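Local coordinates for protein proline dehydrogenase (Bradyrhizobium japonicum USDA 110, PDB 3HAZ) that probably oxidises proline to glutamate in two steps, using an FAD-dependent proline dehydrogenase and an NAD-dependent 1-pyrroline-5-carboxylate dehydrogenase joined in one chain, at residues R857-G862 and V894-P899; A850-E855 and F875-A880; P726-V731 and A748-P753; R619-Q624 and Q669-L674. All coordinates share one frame; numbering follows the deposited sequence.

Contact 1 (R857-G862 and V894-P899)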
loop_
_atom_site.group_PDB
_atom_site.type_symbol
_atom_site.label_atom_id
_atom_site.label_comp_id
_atom_site.label_asym_id
_atom_site.label_seq_id
_atom_site.Cartn_x
_atom_site.Cartn_y
_atom_site.Cartn_z
ATOM N N ARG A 857 -8.449 41.890 51.318
ATOM C CA ARG A 857 -8.787 40.932 52.367
ATOM C C ARG A 857 -7.732 39.846 52.468
ATOM O O ARG A 857 -7.332 39.270 51.464
ATOM C CB ARG A 857 -10.162 40.286 52.139
ATOM C CG ARG A 857 -10.692 39.577 53.395
ATOM C CD ARG A 857 -11.898 38.650 53.157
ATOM N NE ARG A 857 -12.854 39.163 52.178
ATOM C CZ ARG A 857 -14.096 38.708 52.039
ATOM N NH1 ARG A 857 -14.893 39.225 51.113
ATOM N NH2 ARG A 857 -14.548 37.743 52.831
ATOM N N LEU A 858 -7.274 39.573 53.684
ATOM C CA LEU A 858 -6.364 38.460 53.907
ATOM C C LEU A 858 -7.153 37.192 54.210
ATOM O O LEU A 858 -7.844 37.117 55.226
ATOM C CB LEU A 858 -5.421 38.766 55.066
ATOM C CG LEU A 858 -4.493 37.619 55.471
ATOM C CD1 LEU A 858 -3.470 37.325 54.376
ATOM C CD2 LEU A 858 -3.803 37.945 56.786
ATOM N N HIS A 859 -7.066 36.199 53.331
ATOM C CA HIS A 859 -7.717 34.925 53.605
ATOM C C HIS A 859 -6.765 33.968 54.312
ATOM O O HIS A 859 -7.194 33.123 55.087
ATOM C CB HIS A 859 -8.282 34.288 52.328
ATOM C CG HIS A 859 -9.566 34.903 51.863
ATOM N ND1 HIS A 859 -10.769 34.676 52.492
ATOM C CD2 HIS A 859 -9.832 35.739 50.832
ATOM C CE1 HIS A 859 -11.724 35.344 51.870
ATOM N NE2 HIS A 859 -11.182 35.998 50.859
ATOM N N PHE A 860 -5.469 34.103 54.053
ATOM C CA PHE A 860 -4.496 33.208 54.668
ATOM C C PHE A 860 -3.089 33.775 54.630
ATOM O O PHE A 860 -2.627 34.257 53.594
ATOM C CB PHE A 860 -4.507 31.830 53.986
ATOM C CG PHE A 860 -3.542 30.846 54.593
ATOM C CD1 PHE A 860 -2.374 30.501 53.933
ATOM C CD2 PHE A 860 -3.798 30.279 55.833
ATOM C CE1 PHE A 860 -1.484 29.599 54.493
ATOM C CE2 PHE A 860 -2.913 29.380 56.399
ATOM C CZ PHE A 860 -1.753 29.041 55.728
ATOM N N ALA A 861 -2.415 33.707 55.772
ATOM C CA ALA A 861 -1.009 34.060 55.868
ATOM C C ALA A 861 -0.317 32.954 56.650
ATOM O O ALA A 861 -0.389 32.915 57.875
ATOM C CB ALA A 861 -0.843 35.400 56.577
ATOM N N GLY A 862 0.334 32.042 55.938
ATOM C CA GLY A 862 0.923 30.873 56.563
ATOM C C GLY A 862 2.087 31.208 57.478
ATOM O O GLY A 862 2.619 32.313 57.429
ATOM N N VAL A 894 -7.130 36.593 44.633
ATOM C CA VAL A 894 -8.430 36.078 44.210
ATOM C C VAL A 894 -9.456 37.182 43.969
ATOM O O VAL A 894 -9.575 38.122 44.751
ATOM C CB VAL A 894 -9.013 35.093 45.245
ATOM C CG1 VAL A 894 -10.346 34.533 44.753
ATOM C CG2 VAL A 894 -8.024 33.971 45.535
ATOM N N VAL A 895 -10.198 37.052 42.879
ATOM C CA VAL A 895 -11.315 37.939 42.592
ATOM C C VAL A 895 -12.566 37.081 42.349
ATOM O O VAL A 895 -12.534 36.145 41.550
ATOM C CB VAL A 895 -11.037 38.791 41.336
ATOM C CG1 VAL A 895 -12.286 39.556 40.918
ATOM C CG2 VAL A 895 -9.872 39.737 41.578
ATOM N N ARG A 896 -13.664 37.378 43.036
ATOM C CA ARG A 896 -14.908 36.664 42.751
ATOM C C ARG A 896 -15.728 37.462 41.740
ATOM O O ARG A 896 -15.620 38.682 41.680
ATOM C CB ARG A 896 -15.698 36.351 44.035
ATOM C CG ARG A 896 -16.266 37.555 44.778
ATOM C CD ARG A 896 -16.950 37.114 46.065
ATOM N NE ARG A 896 -15.982 36.838 47.123
ATOM C CZ ARG A 896 -16.178 35.979 48.116
ATOM N NH1 ARG A 896 -15.235 35.806 49.035
ATOM N NH2 ARG A 896 -17.312 35.290 48.195
ATOM N N TYR A 897 -16.523 36.778 40.922
ATOM C CA TYR A 897 -17.261 37.464 39.864
ATOM C C TYR A 897 -18.651 36.866 39.630
ATOM O O TYR A 897 -18.904 35.697 39.939
ATOM C CB TYR A 897 -16.456 37.471 38.546
ATOM C CG TYR A 897 -16.382 36.121 37.859
ATOM C CD1 TYR A 897 -17.207 35.822 36.775
ATOM C CD2 TYR A 897 -15.499 35.142 38.301
ATOM C CE1 TYR A 897 -17.152 34.585 36.148
ATOM C CE2 TYR A 897 -15.435 33.904 37.683
ATOM C CZ TYR A 897 -16.263 33.630 36.606
ATOM O OH TYR A 897 -16.206 32.399 35.992
ATOM N N ARG A 898 -19.541 37.686 39.075
ATOM C CA ARG A 898 -20.872 37.248 38.675
ATOM C C ARG A 898 -20.807 36.635 37.280
ATOM O O ARG A 898 -20.122 37.160 36.403
ATOM C CB ARG A 898 -21.845 38.430 38.693
ATOM N N PRO A 899 -21.522 35.519 37.070
ATOM C CA PRO A 899 -21.485 34.758 35.815
ATOM C C PRO A 899 -21.776 35.623 34.596
ATOM O O PRO A 899 -21.237 35.371 33.519
ATOM C CB PRO A 899 -22.606 33.730 36.001
ATOM C CG PRO A 899 -22.712 33.568 37.477
ATOM C CD PRO A 899 -22.454 34.929 38.044
#
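The strands carrying Arg-857 and His-859 on one side and Arg-896 on the other are separated by a third, 873-876, which runs antiparallel to the first and parallel to the second. The backbones of 857-862 and 894-899 accordingly stay well apart, and at their closest, His-859 CA and Val-894 CA are 9.5 Å from each other. Strand 857-861 is also kinked at His-859. Here His-859 and Phe-860 both lie opposite Ile-874 in a classic beta bulge, on a strand at the edge of the mixed sheet, as counted within this chain, in the aldehyde dehydrogenase part of the protein. The side chains bridge the distance on one face of this sheet. Arg-857 and Arg-896 cross at about a right angle, yet each bends at chi3, and with these bends their guanidinium planes end up only 8° apart, Arg-857 NH1 lying 4.0 Å from Arg-896 NH1. His-859 NE2 comes in at the edge of the Arg-896 guanidinium, near its plane, 4.4 Å from NH1. The groups gather round the carboxylate of Glu-876 on the middle strand. Its OE2 makes a salt bridge with Arg-896 NE, its OE1 is probably hydrogen-bonded to His-859 NE2, and Arg-857 NH1 adds a long, weak ion pair to OE1. Arg-896 NH2 has a second anion in Asp-808 of helix 804-819, whose Ile-811 also packs against both His-859 and Arg-896.

Contact 2 (A850-E855 and F875-A880)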
loop_
_atom_site.group_PDB
_atom_site.type_symbol
_atom_site.label_atom_id
_atom_site.label_comp_id
_atom_site.label_asym_id
_atom_site.label_seq_id
_atom_site.Cartn_x
_atom_site.Cartn_y
_atom_site.Cartn_z
ATOM N N ALA A 850 2.953 43.106 52.786
ATOM C CA ALA A 850 2.606 44.208 53.682
ATOM C C ALA A 850 1.593 45.143 53.024
ATOM O O ALA A 850 0.600 45.532 53.638
ATOM C CB ALA A 850 3.856 44.977 54.092
ATOM N N ARG A 851 1.849 45.493 51.768
ATOM C CA ARG A 851 0.961 46.371 51.015
ATOM C C ARG A 851 -0.427 45.758 50.825
ATOM O O ARG A 851 -1.444 46.435 50.979
ATOM C CB ARG A 851 1.583 46.700 49.658
ATOM C CG ARG A 851 0.739 47.611 48.782
ATOM N N MET A 852 -0.464 44.474 50.481
ATOM C CA MET A 852 -1.724 43.786 50.237
ATOM C C MET A 852 -2.558 43.681 51.507
ATOM O O MET A 852 -3.782 43.776 51.459
ATOM C CB MET A 852 -1.484 42.391 49.641
ATOM C CG MET A 852 -1.170 42.375 48.153
ATOM S SD MET A 852 -2.478 43.026 47.083
ATOM C CE MET A 852 -1.915 44.719 46.892
ATOM N N LYS A 853 -1.899 43.488 52.647
ATOM C CA LYS A 853 -2.620 43.446 53.916
ATOM C C LYS A 853 -3.419 44.727 54.189
ATOM O O LYS A 853 -4.466 44.677 54.833
ATOM C CB LYS A 853 -1.669 43.179 55.082
ATOM C CG LYS A 853 -1.135 41.766 55.145
ATOM C CD LYS A 853 -0.463 41.514 56.483
ATOM C CE LYS A 853 0.341 40.228 56.456
ATOM N NZ LYS A 853 1.326 40.202 57.567
ATOM N N THR A 854 -2.927 45.871 53.714
ATOM C CA THR A 854 -3.638 47.135 53.930
ATOM C C THR A 854 -4.582 47.495 52.785
ATOM O O THR A 854 -5.349 48.454 52.899
ATOM C CB THR A 854 -2.682 48.337 54.134
ATOM O OG1 THR A 854 -1.985 48.602 52.914
ATOM C CG2 THR A 854 -1.686 48.073 55.253
ATOM N N GLU A 855 -4.519 46.736 51.690
ATOM C CA GLU A 855 -5.329 47.018 50.501
ATOM C C GLU A 855 -6.396 45.977 50.166
ATOM O O GLU A 855 -7.328 46.271 49.422
ATOM C CB GLU A 855 -4.447 47.201 49.263
ATOM C CG GLU A 855 -4.278 48.638 48.833
ATOM C CD GLU A 855 -2.914 49.182 49.178
ATOM O OE1 GLU A 855 -2.808 49.927 50.174
ATOM O OE2 GLU A 855 -1.947 48.853 48.455
ATOM N N PHE A 875 -4.754 36.591 49.128
ATOM C CA PHE A 875 -5.477 37.846 49.258
ATOM C C PHE A 875 -6.632 37.843 48.279
ATOM O O PHE A 875 -6.531 37.285 47.181
ATOM C CB PHE A 875 -4.569 39.045 48.959
ATOM C CG PHE A 875 -3.460 39.224 49.944
ATOM C CD1 PHE A 875 -2.179 38.783 49.650
ATOM C CD2 PHE A 875 -3.694 39.834 51.166
ATOM C CE1 PHE A 875 -1.157 38.943 50.563
ATOM C CE2 PHE A 875 -2.675 39.998 52.077
ATOM C CZ PHE A 875 -1.405 39.556 51.775
ATOM N N GLU A 876 -7.733 38.466 48.678
ATOM C CA GLU A 876 -8.839 38.688 47.760
ATOM C C GLU A 876 -8.894 40.165 47.402
ATOM O O GLU A 876 -8.900 41.032 48.277
ATOM C CB GLU A 876 -10.175 38.222 48.359
ATOM C CG GLU A 876 -11.386 38.623 47.518
ATOM C CD GLU A 876 -12.676 37.947 47.960
ATOM O OE1 GLU A 876 -12.641 37.132 48.905
ATOM O OE2 GLU A 876 -13.727 38.226 47.351
ATOM N N LEU A 877 -8.914 40.433 46.106
ATOM C CA LEU A 877 -8.979 41.782 45.578
ATOM C C LEU A 877 -10.428 42.133 45.300
ATOM O O LEU A 877 -11.235 41.258 44.984
ATOM C CB LEU A 877 -8.214 41.841 44.252
ATOM C CG LEU A 877 -6.703 42.075 44.196
ATOM C CD1 LEU A 877 -5.999 41.655 45.485
ATOM C CD2 LEU A 877 -6.105 41.377 42.947
ATOM N N THR A 878 -10.746 43.420 45.388
ATOM C CA THR A 878 -12.038 43.922 44.947
ATOM C C THR A 878 -12.116 43.825 43.433
ATOM O O THR A 878 -13.129 43.409 42.876
ATOM C CB THR A 878 -12.237 45.394 45.356
ATOM O OG1 THR A 878 -12.328 45.488 46.782
ATOM C CG2 THR A 878 -13.503 45.954 44.734
ATOM N N GLU A 879 -11.033 44.215 42.767
ATOM C CA GLU A 879 -10.947 44.088 41.316
ATOM C C GLU A 879 -9.530 43.716 40.868
ATOM O O GLU A 879 -8.553 43.996 41.568
ATOM C CB GLU A 879 -11.414 45.374 40.631
ATOM C CG GLU A 879 -10.663 46.612 41.067
ATOM C CD GLU A 879 -11.293 47.884 40.536
ATOM O OE1 GLU A 879 -12.271 47.788 39.762
ATOM O OE2 GLU A 879 -10.809 48.979 40.892
ATOM N N ALA A 880 -9.433 43.081 39.701
ATOM C CA ALA A 880 -8.164 42.560 39.205
ATOM C C ALA A 880 -7.150 43.679 39.007
ATOM O O ALA A 880 -5.949 43.467 39.143
ATOM C CB ALA A 880 -8.373 41.801 37.904
HETATM O O HOH W 1 -9.769 45.189 48.053
#
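Met-852 lies squarely over the ring of Phe-875, and this is the tight half of the contact. Its CB stands 3.4 Å from the ring centroid, 4° off the normal, a CH-pi contact centred on the face. With CG anti to the carbonyl carbon (chi1 -79°) and the chain bent again at chi2, the sulfur stays above the same face at a distance, SD 5.2 Å from the centroid, in a Met-aromatic contact. SD then meets Leu-877, at 4.1 Å from CD1. Lys-853 borders the ring instead: its CG lies in the ring plane at the edge, 3.9 Å from CE2. An alanine in place of Phe-875 is likely to open a gap under Met-852 CB and remove the face that fixes its position. The other side is loose and wet. Here Glu-855 O and exposed Thr-878 are joined through a water, which donates to Glu-855 O (3.0 Å) and is hydrogen-bonded to Thr-878 OG1 (2.9 Å). In this part of helix 839-855, the contact with the strand of the aldehyde dehydrogenase fold is mainly dispersion between Met-852 and the Phe-875 ring, and the polar link across it is the water at the exposed side.

Contact 3 (P726-V731 and A748-P753)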
loop_
_atom_site.group_PDB
_atom_site.type_symbol
_atom_site.label_atom_id
_atom_site.label_comp_id
_atom_site.label_asym_id
_atom_site.label_seq_id
_atom_site.Cartn_x
_atom_site.Cartn_y
_atom_site.Cartn_z
ATOM N N PRO A 726 29.724 43.501 19.439
ATOM C CA PRO A 726 29.392 43.675 18.016
ATOM C C PRO A 726 29.402 42.389 17.183
ATOM O O PRO A 726 28.777 42.359 16.119
ATOM C CB PRO A 726 30.501 44.622 17.520
ATOM C CG PRO A 726 31.614 44.448 18.518
ATOM C CD PRO A 726 30.878 44.335 19.818
ATOM N N ASP A 727 30.096 41.354 17.646
ATOM C CA ASP A 727 30.270 40.143 16.845
ATOM C C ASP A 727 29.260 39.023 17.104
ATOM O O ASP A 727 29.351 37.956 16.497
ATOM C CB ASP A 727 31.678 39.576 17.028
ATOM C CG ASP A 727 32.749 40.476 16.452
ATOM O OD1 ASP A 727 32.412 41.360 15.631
ATOM O OD2 ASP A 727 33.926 40.286 16.827
ATOM N N ILE A 728 28.305 39.241 17.991
ATOM C CA ILE A 728 27.357 38.168 18.294
ATOM C C ILE A 728 26.228 38.096 17.262
ATOM O O ILE A 728 25.849 39.112 16.679
ATOM C CB ILE A 728 26.804 38.284 19.714
ATOM C CG1 ILE A 728 26.031 39.593 19.878
ATOM C CG2 ILE A 728 27.949 38.184 20.727
ATOM C CD1 ILE A 728 24.880 39.503 20.849
ATOM N N ALA A 729 25.698 36.891 17.046
ATOM C CA ALA A 729 24.723 36.645 15.988
ATOM C C ALA A 729 23.286 36.526 16.504
ATOM O O ALA A 729 22.344 36.357 15.728
ATOM C CB ALA A 729 25.097 35.389 15.217
ATOM N N GLY A 730 23.116 36.603 17.814
ATOM C CA GLY A 730 21.790 36.491 18.386
ATOM C C GLY A 730 21.827 36.257 19.877
ATOM O O GLY A 730 22.875 35.922 20.446
ATOM N N VAL A 731 20.669 36.441 20.506
ATOM C CA VAL A 731 20.535 36.319 21.946
ATOM C C VAL A 731 19.287 35.509 22.315
ATOM O O VAL A 731 18.179 35.790 21.852
ATOM C CB VAL A 731 20.471 37.705 22.615
ATOM C CG1 VAL A 731 20.149 37.579 24.101
ATOM C CG2 VAL A 731 21.788 38.461 22.402
ATOM N N ALA A 748 19.390 46.846 19.324
ATOM C CA ALA A 748 18.907 47.766 18.301
ATOM C C ALA A 748 19.837 48.963 18.113
ATOM O O ALA A 748 19.860 49.574 17.047
ATOM C CB ALA A 748 17.501 48.239 18.631
ATOM N N ALA A 749 20.591 49.297 19.157
ATOM C CA ALA A 749 21.516 50.423 19.111
ATOM C C ALA A 749 22.665 50.195 18.129
ATOM O O ALA A 749 23.137 51.131 17.489
ATOM C CB ALA A 749 22.063 50.718 20.513
ATOM N N LYS A 750 23.112 48.949 18.006
ATOM C CA LYS A 750 24.268 48.640 17.169
ATOM C C LYS A 750 24.029 49.034 15.715
ATOM O O LYS A 750 22.885 49.091 15.261
ATOM C CB LYS A 750 24.596 47.150 17.251
ATOM C CG LYS A 750 24.671 46.612 18.671
ATOM C CD LYS A 750 24.702 45.096 18.672
ATOM C CE LYS A 750 25.218 44.549 19.993
ATOM N NZ LYS A 750 25.334 43.059 19.956
ATOM N N ASP A 751 25.116 49.292 14.989
ATOM C CA ASP A 751 25.036 49.605 13.566
ATOM C C ASP A 751 25.114 48.349 12.710
ATOM O O ASP A 751 24.888 48.400 11.503
ATOM C CB ASP A 751 26.153 50.571 13.161
ATOM C CG ASP A 751 25.890 51.985 13.622
ATOM O OD1 ASP A 751 24.708 52.326 13.854
ATOM O OD2 ASP A 751 26.866 52.757 13.749
ATOM N N GLY A 752 25.437 47.222 13.333
ATOM C CA GLY A 752 25.587 45.976 12.603
ATOM C C GLY A 752 24.264 45.340 12.199
ATOM O O GLY A 752 23.229 46.001 12.170
ATOM N N PRO A 753 24.301 44.048 11.854
ATOM C CA PRO A 753 23.091 43.287 11.533
ATOM C C PRO A 753 22.051 43.351 12.647
ATOM O O PRO A 753 22.403 43.426 13.827
ATOM C CB PRO A 753 23.613 41.860 11.406
ATOM C CG PRO A 753 25.009 42.034 10.878
ATOM C CD PRO A 753 25.528 43.284 11.566
HETATM O O HOH W 2 24.174 41.884 17.715
#
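Lys-750 reaches across from the loop after helix 737-749 and ends against Ile-728. Van der Waals contact first: the ammonium NZ sits 3.5 Å from Ile-728 CG1 and 3.7 Å from its CD1, the two side chains crossing at about a right angle. Ile-728 presents CG1 to the lysine because that carbon stands between its backbone N and carbonyl carbon (chi1 62°). The lysine, extended from CG to NZ, spans the space between the loops; the backbones themselves come nearest at Pro-726 CA and Gly-752 CA, 7.0 Å apart. Ile-728 also packs on Val-654 of strand 641-656 and Leu-747 of helix 737-749.

The polar bonds of the Lys-750 side chain meet at NZ. It donates to a water 2.8 Å away, and that water makes a weak bond of 3.4 Å to Ile-728 O. Two further acceptors are the backbone oxygens of Thr-723 and His-725, just ahead of the 726-731 segment. A salt bridge to the second subunit lies close by: its Arg-745 pairs with Asp-751 OD1 and hydrogen-bonds to the carbonyl oxygens of Ala-748 and Lys-750.

In fold terms, the contact ties the loop entering strand 730-734 to the loop leaving helix 737-749, within one beta-alpha-beta unit of the NAD-binding region; the Ile-728 side chain lies about 10 Å from bound NAD. With three oxygen acceptors around it, NZ is well satisfied despite its apolar neighbour, and the carbonyls at the C-terminal end of helix 716-724 would be expected to favour its positive charge.

Contact 4 (R619-Q624 and Q669-L674)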
loop_
_atom_site.group_PDB
_atom_site.type_symbol
_atom_site.label_atom_id
_atom_site.label_comp_id
_atom_site.label_asym_id
_atom_site.label_seq_id
_atom_site.Cartn_x
_atom_site.Cartn_y
_atom_site.Cartn_z
ATOM N N ARG A 619 17.080 15.460 24.105
ATOM C CA ARG A 619 16.606 14.443 23.171
ATOM C C ARG A 619 15.645 15.030 22.145
ATOM O O ARG A 619 15.682 14.673 20.977
ATOM C CB ARG A 619 15.963 13.271 23.915
ATOM C CG ARG A 619 16.914 12.550 24.857
ATOM C CD ARG A 619 16.433 11.151 25.207
ATOM N NE ARG A 619 17.377 10.487 26.104
ATOM C CZ ARG A 619 17.258 10.466 27.429
ATOM N NH1 ARG A 619 16.222 11.058 28.011
ATOM N NH2 ARG A 619 18.171 9.850 28.168
ATOM N N TYR A 620 14.794 15.946 22.587
ATOM C CA TYR A 620 13.826 16.571 21.700
ATOM C C TYR A 620 14.491 17.498 20.678
ATOM O O TYR A 620 14.195 17.432 19.483
ATOM C CB TYR A 620 12.768 17.335 22.500
ATOM C CG TYR A 620 11.767 18.040 21.613
ATOM C CD1 TYR A 620 10.787 17.326 20.929
ATOM C CD2 TYR A 620 11.818 19.413 21.438
ATOM C CE1 TYR A 620 9.871 17.975 20.105
ATOM C CE2 TYR A 620 10.912 20.066 20.617
ATOM C CZ TYR A 620 9.945 19.342 19.954
ATOM O OH TYR A 620 9.058 20.004 19.139
ATOM N N TYR A 621 15.389 18.364 21.137
ATOM C CA TYR A 621 16.117 19.204 20.192
ATOM C C TYR A 621 17.007 18.361 19.271
ATOM O O TYR A 621 17.204 18.699 18.098
ATOM C CB TYR A 621 16.918 20.302 20.904
ATOM C CG TYR A 621 16.032 21.323 21.584
ATOM C CD1 TYR A 621 14.783 21.639 21.059
ATOM C CD2 TYR A 621 16.446 21.977 22.739
ATOM C CE1 TYR A 621 13.959 22.566 21.678
ATOM C CE2 TYR A 621 15.632 22.909 23.362
ATOM C CZ TYR A 621 14.388 23.197 22.827
ATOM O OH TYR A 621 13.571 24.121 23.440
ATOM N N ALA A 622 17.533 17.254 19.786
ATOM C CA ALA A 622 18.324 16.379 18.927
ATOM C C ALA A 622 17.434 15.837 17.817
ATOM O O ALA A 622 17.823 15.814 16.649
ATOM C CB ALA A 622 18.956 15.244 19.724
ATOM N N ALA A 623 16.222 15.425 18.186
ATOM C CA ALA A 623 15.290 14.825 17.234
ATOM C C ALA A 623 14.782 15.835 16.209
ATOM O O ALA A 623 14.731 15.541 15.018
ATOM C CB ALA A 623 14.115 14.165 17.973
ATOM N N GLN A 624 14.380 17.015 16.675
ATOM C CA GLN A 624 13.946 18.080 15.774
ATOM C C GLN A 624 15.135 18.555 14.941
ATOM O O GLN A 624 14.989 18.919 13.776
ATOM C CB GLN A 624 13.346 19.261 16.549
ATOM C CG GLN A 624 12.065 18.938 17.321
ATOM C CD GLN A 624 10.954 18.401 16.432
ATOM O OE1 GLN A 624 10.489 17.275 16.612
ATOM N NE2 GLN A 624 10.526 19.201 15.467
ATOM N N GLN A 669 18.123 26.285 26.298
ATOM C CA GLN A 669 18.566 27.379 25.442
ATOM C C GLN A 669 19.904 27.061 24.787
ATOM O O GLN A 669 20.101 27.324 23.606
ATOM C CB GLN A 669 18.675 28.674 26.250
ATOM C CG GLN A 669 17.357 29.103 26.877
ATOM C CD GLN A 669 17.412 30.494 27.456
ATOM O OE1 GLN A 669 16.494 31.286 27.261
ATOM N NE2 GLN A 669 18.491 30.807 28.169
ATOM N N VAL A 670 20.821 26.493 25.563
ATOM C CA VAL A 670 22.172 26.231 25.077
ATOM C C VAL A 670 22.211 25.153 23.992
ATOM O O VAL A 670 22.797 25.362 22.928
ATOM C CB VAL A 670 23.124 25.877 26.230
ATOM C CG1 VAL A 670 24.446 25.339 25.684
ATOM C CG2 VAL A 670 23.368 27.108 27.101
ATOM N N THR A 671 21.563 24.018 24.252
ATOM C CA THR A 671 21.544 22.909 23.304
ATOM C C THR A 671 20.757 23.245 22.037
ATOM O O THR A 671 21.065 22.739 20.965
ATOM C CB THR A 671 20.983 21.610 23.927
ATOM O OG1 THR A 671 19.642 21.830 24.388
ATOM C CG2 THR A 671 21.858 21.139 25.086
ATOM N N ALA A 672 19.747 24.098 22.154
ATOM C CA ALA A 672 19.018 24.540 20.969
ATOM C C ALA A 672 19.953 25.296 20.028
ATOM O O ALA A 672 20.028 24.985 18.841
ATOM C CB ALA A 672 17.849 25.412 21.355
ATOM N N ALA A 673 20.649 26.295 20.570
ATOM C CA ALA A 673 21.597 27.106 19.803
ATOM C C ALA A 673 22.687 26.233 19.189
ATOM O O ALA A 673 22.986 26.337 17.997
ATOM C CB ALA A 673 22.214 28.183 20.699
ATOM N N LEU A 674 23.274 25.370 20.013
ATOM C CA LEU A 674 24.268 24.407 19.554
ATOM C C LEU A 674 23.732 23.500 18.451
ATOM O O LEU A 674 24.407 23.273 17.435
ATOM C CB LEU A 674 24.760 23.553 20.724
ATOM C CG LEU A 674 25.682 24.215 21.744
ATOM C CD1 LEU A 674 25.860 23.303 22.956
ATOM C CD2 LEU A 674 27.039 24.583 21.117
#
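Tyr-621 presents a face to Ala-672 and an edge to Thr-671, two consecutive residues of the facing helix. The methyl of Ala-672 sits over the ring, offset toward its rim: CB is 4.2 Å from the centroid and 24° off the normal, a CH-pi contact, with CE2 the nearest ring atom at 3.9 Å. Thr-671 approaches differently. Its OG1 lies in the ring plane, 3.6 Å from CD2, so the hydroxyl meets an aromatic C-H rather than the pi cloud, and the two side chains cross at about a right angle. The threonine's torsion explains this: OG1 stands between the backbone N and the carbonyl carbon (chi1 59°), where it also bonds back to Leu-667 O one helical turn earlier. A buried hydroxyl is thereby satisfied within its own helix while its oxygen still borders the ring.

The tyrosine has further partners: its OH is hydrogen-bonded to the backbone N of Gly-969, and the rings of Tyr-973 and Phe-617 meet its ring with roughly aligned planes. Because the residue over the face is as small as alanine, the helices can come close, Tyr-621 CA and Ala-672 CA being 6.1 Å apart.

Helix 664-675 is the crossover between the parallel strands 641-656 and 679-683, and helix 604-629 packs against it. The Tyr-621 side chain lies about 10 Å from bound NAD and about 9 Å from the side chain of Glu-760, a predicted active-site residue. Packing a further helix against such a beta-alpha-beta crossover fits the Rossmann-like NAD-binding domain of an aldehyde dehydrogenase.

All four contacts lie in the aldehyde dehydrogenase part of the chain, in two groups. Contacts 1 and 2, with centres 9 Å apart, share one sheet: strand 873-876 sits between the two strands of contact 1 and carries the ring of contact 2, so successive residues serve opposite chemistries, Phe-875 an apolar core and Glu-876 the charged surface cluster. Contacts 3 and 4 belong to the NAD-binding region, their centres 23 Å apart and without touching. Contact 4 is fully buried and aromatic, whereas contact 3, partly buried beside the second subunit, relies on a lysine bonded to backbone oxygens and a water. The groups stand more than 40 Å apart, centre to centre.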